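Local coordinates for protein 11R-lipoxygenase (Gersemia fruticosa, PDB 3VF1) that probably catalyses, as a calcium-regulated non-haem iron dioxygenase, the insertion of molecular oxygen into polyunsaturated fatty acids at carbon 11 with R stereochemistry, at residues Gln462-Asp474 and Gly538-Val550. Sequence-based numbering, arbitrary orientation.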
loop_
_atom_site.group_PDB
_atom_site.type_symbol
_atom_site.label_atom_id
_atom_site.label_comp_id
_atom_site.label_asym_id
_atom_site.label_seq_id
_atom_site.Cartn_x
_atom_site.Cartn_y
_atom_site.Cartn_z
ATOM N N GLN A 462 2.252 17.364 -0.782
ATOM C CA GLN A 462 3.517 18.080 -0.858
ATOM C C GLN A 462 3.889 18.666 0.495
ATOM O O GLN A 462 5.063 18.707 0.865
ATOM C CB GLN A 462 3.431 19.195 -1.898
ATOM C CG GLN A 462 3.275 18.695 -3.323
ATOM C CD GLN A 462 3.086 19.821 -4.319
ATOM O OE1 GLN A 462 2.361 20.781 -4.055
ATOM N NE2 GLN A 462 3.743 19.711 -5.469
ATOM N N LYS A 463 2.884 19.118 1.236
ATOM C CA LYS A 463 3.119 19.750 2.526
ATOM C C LYS A 463 3.619 18.740 3.554
ATOM O O LYS A 463 4.472 19.061 4.382
ATOM C CB LYS A 463 1.845 20.429 3.030
ATOM C CG LYS A 463 2.063 21.305 4.251
ATOM C CD LYS A 463 0.808 22.083 4.614
ATOM C CE LYS A 463 1.049 22.992 5.808
ATOM N NZ LYS A 463 -0.184 23.714 6.222
ATOM N N HIS A 464 3.091 17.520 3.500
ATOM C CA HIS A 464 3.531 16.471 4.409
ATOM C C HIS A 464 4.913 15.959 4.023
ATOM O O HIS A 464 5.743 15.682 4.889
ATOM C CB HIS A 464 2.543 15.301 4.424
ATOM C CG HIS A 464 2.926 14.207 5.373
ATOM N ND1 HIS A 464 2.609 14.241 6.714
ATOM C CD2 HIS A 464 3.617 13.060 5.180
ATOM C CE1 HIS A 464 3.080 13.157 7.304
ATOM N NE2 HIS A 464 3.697 12.423 6.394
ATOM N N TYR A 465 5.153 15.832 2.722
ATOM C CA TYR A 465 6.420 15.304 2.233
ATOM C C TYR A 465 7.586 16.200 2.635
ATOM O O TYR A 465 8.635 15.716 3.047
ATOM C CB TYR A 465 6.392 15.144 0.712
ATOM C CG TYR A 465 7.650 14.513 0.161
ATOM C CD1 TYR A 465 7.841 13.137 0.212
ATOM C CD2 TYR A 465 8.652 15.290 -0.403
ATOM C CE1 TYR A 465 8.990 12.556 -0.284
ATOM C CE2 TYR A 465 9.805 14.717 -0.902
ATOM C CZ TYR A 465 9.967 13.351 -0.840
ATOM O OH TYR A 465 11.114 12.776 -1.336
ATOM N N ARG A 466 7.399 17.510 2.517
ATOM C CA ARG A 466 8.449 18.463 2.864
ATOM C C ARG A 466 9.028 18.218 4.255
ATOM O O ARG A 466 10.179 18.562 4.516
ATOM C CB ARG A 466 7.926 19.899 2.776
ATOM C CG ARG A 466 7.884 20.460 1.366
ATOM C CD ARG A 466 7.770 21.976 1.370
ATOM N NE ARG A 466 6.476 22.444 1.861
ATOM C CZ ARG A 466 5.384 22.565 1.109
ATOM N NH1 ARG A 466 5.414 22.242 -0.179
ATOM N NH2 ARG A 466 4.255 23.006 1.647
ATOM N N SER A 467 8.235 17.624 5.142
ATOM C CA SER A 467 8.655 17.429 6.527
ATOM C C SER A 467 8.842 15.962 6.908
ATOM O O SER A 467 9.260 15.659 8.025
ATOM C CB SER A 467 7.634 18.064 7.475
ATOM O OG SER A 467 7.591 19.472 7.318
ATOM N N VAL A 468 8.537 15.051 5.990
ATOM C CA VAL A 468 8.573 13.629 6.315
ATOM C C VAL A 468 9.993 13.075 6.331
ATOM O O VAL A 468 10.837 13.471 5.529
ATOM C CB VAL A 468 7.731 12.793 5.325
ATOM C CG1 VAL A 468 8.448 12.650 3.986
ATOM C CG2 VAL A 468 7.435 11.424 5.912
ATOM N N THR A 469 10.248 12.166 7.266
ATOM C CA THR A 469 11.475 11.380 7.268
ATOM C C THR A 469 11.103 9.927 7.537
ATOM O O THR A 469 9.962 9.628 7.880
ATOM C CB THR A 469 12.474 11.854 8.341
ATOM O OG1 THR A 469 12.113 11.309 9.616
ATOM C CG2 THR A 469 12.504 13.374 8.422
ATOM N N PHE A 470 12.066 9.027 7.385
ATOM C CA PHE A 470 11.801 7.605 7.574
ATOM C C PHE A 470 11.709 7.213 9.049
ATOM O O PHE A 470 11.382 6.069 9.370
ATOM C CB PHE A 470 12.858 6.760 6.859
ATOM C CG PHE A 470 12.449 6.330 5.479
ATOM C CD1 PHE A 470 12.605 7.181 4.397
ATOM C CD2 PHE A 470 11.898 5.078 5.268
ATOM C CE1 PHE A 470 12.222 6.787 3.125
ATOM C CE2 PHE A 470 11.512 4.679 4.001
ATOM C CZ PHE A 470 11.676 5.535 2.928
ATOM N N ASP A 471 11.991 8.153 9.944
ATOM C CA ASP A 471 11.799 7.909 11.370
ATOM C C ASP A 471 10.325 7.648 11.662
ATOM O O ASP A 471 9.986 6.890 12.573
ATOM C CB ASP A 471 12.288 9.095 12.203
ATOM C CG ASP A 471 13.799 9.231 12.196
ATOM O OD1 ASP A 471 14.485 8.281 11.760
ATOM O OD2 ASP A 471 14.299 10.288 12.637
ATOM N N SER A 472 9.453 8.279 10.882
ATOM C CA SER A 472 8.015 8.118 11.061
ATOM C C SER A 472 7.532 6.768 10.536
ATOM O O SER A 472 6.355 6.431 10.664
ATOM C CB SER A 472 7.257 9.254 10.367
ATOM O OG SER A 472 7.422 9.204 8.960
ATOM N N TYR A 473 8.442 5.999 9.944
ATOM C CA TYR A 473 8.109 4.671 9.441
ATOM C C TYR A 473 8.559 3.573 10.398
ATOM O O TYR A 473 8.186 2.413 10.235
ATOM C CB TYR A 473 8.717 4.455 8.056
ATOM C CG TYR A 473 7.895 5.069 6.951
ATOM C CD1 TYR A 473 8.035 6.409 6.618
ATOM C CD2 TYR A 473 6.969 4.311 6.249
ATOM C CE1 TYR A 473 7.277 6.974 5.611
ATOM C CE2 TYR A 473 6.210 4.867 5.242
ATOM C CZ TYR A 473 6.369 6.195 4.928
ATOM O OH TYR A 473 5.611 6.745 3.925
ATOM N N ASP A 474 9.358 3.938 11.393
ATOM C CA ASP A 474 9.704 3.006 12.456
ATOM C C ASP A 474 8.493 2.857 13.365
ATOM O O ASP A 474 8.296 3.641 14.292
ATOM C CB ASP A 474 10.914 3.503 13.249
ATOM C CG ASP A 474 11.417 2.478 14.250
ATOM O OD1 ASP A 474 10.603 1.666 14.736
ATOM O OD2 ASP A 474 12.628 2.484 14.549
ATOM N N GLY A 538 15.210 8.746 -5.314
ATOM C CA GLY A 538 13.998 8.176 -4.757
ATOM C C GLY A 538 13.290 9.098 -3.781
ATOM O O GLY A 538 12.059 9.163 -3.760
ATOM N N TYR A 539 14.064 9.815 -2.972
ATOM C CA TYR A 539 13.496 10.648 -1.921
ATOM C C TYR A 539 14.221 11.980 -1.793
ATOM O O TYR A 539 14.935 12.209 -0.818
ATOM C CB TYR A 539 13.539 9.902 -0.587
ATOM C CG TYR A 539 12.844 8.561 -0.632
ATOM C CD1 TYR A 539 11.467 8.467 -0.486
ATOM C CD2 TYR A 539 13.562 7.392 -0.832
ATOM C CE1 TYR A 539 10.825 7.244 -0.532
ATOM C CE2 TYR A 539 12.930 6.163 -0.879
ATOM C CZ TYR A 539 11.560 6.096 -0.728
ATOM O OH TYR A 539 10.927 4.874 -0.776
ATOM N N PRO A 540 14.037 12.868 -2.782
ATOM C CA PRO A 540 14.630 14.208 -2.721
ATOM C C PRO A 540 14.178 14.958 -1.472
ATOM O O PRO A 540 13.029 14.816 -1.055
ATOM C CB PRO A 540 14.111 14.888 -3.995
ATOM C CG PRO A 540 12.935 14.075 -4.427
ATOM C CD PRO A 540 13.217 12.678 -3.989
ATOM N N ALA A 541 15.077 15.743 -0.886
ATOM C CA ALA A 541 14.819 16.396 0.393
ATOM C C ALA A 541 13.559 17.257 0.370
ATOM O O ALA A 541 12.833 17.329 1.362
ATOM C CB ALA A 541 16.019 17.233 0.802
ATOM N N GLY A 542 13.304 17.908 -0.759
ATOM C CA GLY A 542 12.169 18.805 -0.877
ATOM C C GLY A 542 12.581 20.253 -0.700
ATOM O O GLY A 542 13.752 20.545 -0.454
ATOM N N SER A 543 11.616 21.161 -0.804
ATOM C CA SER A 543 11.909 22.592 -0.844
ATOM C C SER A 543 12.180 23.204 0.534
ATOM O O SER A 543 12.448 24.400 0.638
ATOM C CB SER A 543 10.771 23.346 -1.536
ATOM O OG SER A 543 9.583 23.304 -0.767
ATOM N N ASP A 544 12.104 22.394 1.585
ATOM C CA ASP A 544 12.480 22.853 2.921
ATOM C C ASP A 544 13.863 22.332 3.301
ATOM O O ASP A 544 14.403 22.691 4.348
ATOM C CB ASP A 544 11.452 22.408 3.964
ATOM C CG ASP A 544 10.220 23.295 3.990
ATOM O OD1 ASP A 544 10.312 24.456 3.538
ATOM O OD2 ASP A 544 9.162 22.832 4.471
ATOM N N GLY A 545 14.428 21.483 2.449
ATOM C CA GLY A 545 15.750 20.934 2.687
ATOM C C GLY A 545 15.754 19.875 3.773
ATOM O O GLY A 545 16.808 19.528 4.304
ATOM N N THR A 546 14.577 19.351 4.099
ATOM C CA THR A 546 14.457 18.347 5.149
ATOM C C THR A 546 14.910 16.978 4.654
ATOM O O THR A 546 14.212 16.324 3.880
ATOM C CB THR A 546 13.010 18.234 5.657
ATOM O OG1 THR A 546 12.546 19.521 6.082
ATOM C CG2 THR A 546 12.925 17.252 6.820
ATOM N N ASP A 547 16.084 16.553 5.108
ATOM C CA ASP A 547 16.617 15.245 4.753
ATOM C C ASP A 547 15.657 14.145 5.203
ATOM O O ASP A 547 15.134 14.181 6.317
ATOM C CB ASP A 547 17.998 15.051 5.385
ATOM C CG ASP A 547 18.542 13.652 5.183
ATOM O OD1 ASP A 547 18.881 13.305 4.032
ATOM O OD2 ASP A 547 18.636 12.901 6.178
ATOM N N LYS A 548 15.436 13.169 4.328
ATOM C CA LYS A 548 14.454 12.116 4.568
ATOM C C LYS A 548 15.032 10.968 5.391
ATOM O O LYS A 548 14.333 10.003 5.695
ATOM C CB LYS A 548 13.930 11.587 3.232
ATOM C CG LYS A 548 13.343 12.672 2.341
ATOM C CD LYS A 548 11.846 12.809 2.535
ATOM C CE LYS A 548 11.350 14.183 2.116
ATOM N NZ LYS A 548 11.663 15.223 3.133
ATOM N N LYS A 549 16.309 11.081 5.744
ATOM C CA LYS A 549 16.986 10.084 6.570
ATOM C C LYS A 549 17.034 8.706 5.910
ATOM O O LYS A 549 16.958 7.678 6.584
ATOM C CB LYS A 549 16.338 9.994 7.953
ATOM C CG LYS A 549 16.506 11.258 8.775
ATOM C CD LYS A 549 16.044 11.064 10.207
ATOM C CE LYS A 549 16.211 12.339 11.018
ATOM N NZ LYS A 549 17.631 12.792 11.084
ATOM N N VAL A 550 17.162 8.694 4.588
ATOM C CA VAL A 550 17.468 7.467 3.867
ATOM C C VAL A 550 18.987 7.329 3.818
ATOM O O VAL A 550 19.680 8.275 3.446
ATOM C CB VAL A 550 16.913 7.495 2.436
ATOM C CG1 VAL A 550 17.282 6.214 1.697
ATOM C CG2 VAL A 550 15.406 7.689 2.456
HETATM O O HOH W 1 9.865 20.952 7.092
#
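Lys-548 lays its chain over the Tyr-465 ring and turns its ammonium group to the carbonyl of the same residue, illustrating how a buried cation can tie a helix and the turn that follows it to a distant loop, here the one between helices 525-538 and 557-579 of the lipoxygenase domain. Its chain, bent at chi2 (-93°) and again at chi4, crosses the tyrosine at about a right angle, so that CE lies over one ring face, 3.5 Å from the centroid, in a CH-pi contact, with NZ farther out in a cation-pi position. Four backbone carbonyls share the three N-H groups of NZ: across the contact Tyr-465 O (3.1 Å) and, in the carbonyl plane, Val-468 O, and within its own loop Ala-541 O and Thr-546 O. Tyr-465 O also accepts from Val-468 N, closing the type I turn from Tyr-465 to Val-468. At the ring's edge, Tyr-465 OH donates to Pro-540 O (2.8 Å). Were Lys-548 replaced by alanine, the four carbonyls would probably lose their common donor and the tyrosine face its cover.

Farther along, Phe-470 N donates to Lys-548 O (3.0 Å), while the phenyl edge points into the face of Tyr-539 in a T-shaped pair, planes at 89°. Tyr-539 OH reaches Met-399 O of helix 369-410, and its side chain lies about 11 Å from that of the iron ligand His-397.

The solvent side is looser. Arg-466 NE and Asp-544 OD2 form only a long salt bridge (3.8 Å), and the guanidinium's stronger partner is Asp-176; a water links Ser-467 OG with Thr-546 OG1. Asp-471 OD2 and Lys-549 NZ stay 4.4 Å apart. Buried cation, backbone bond and aromatic packing thus carry the contact together, the surface charges contributing probably little.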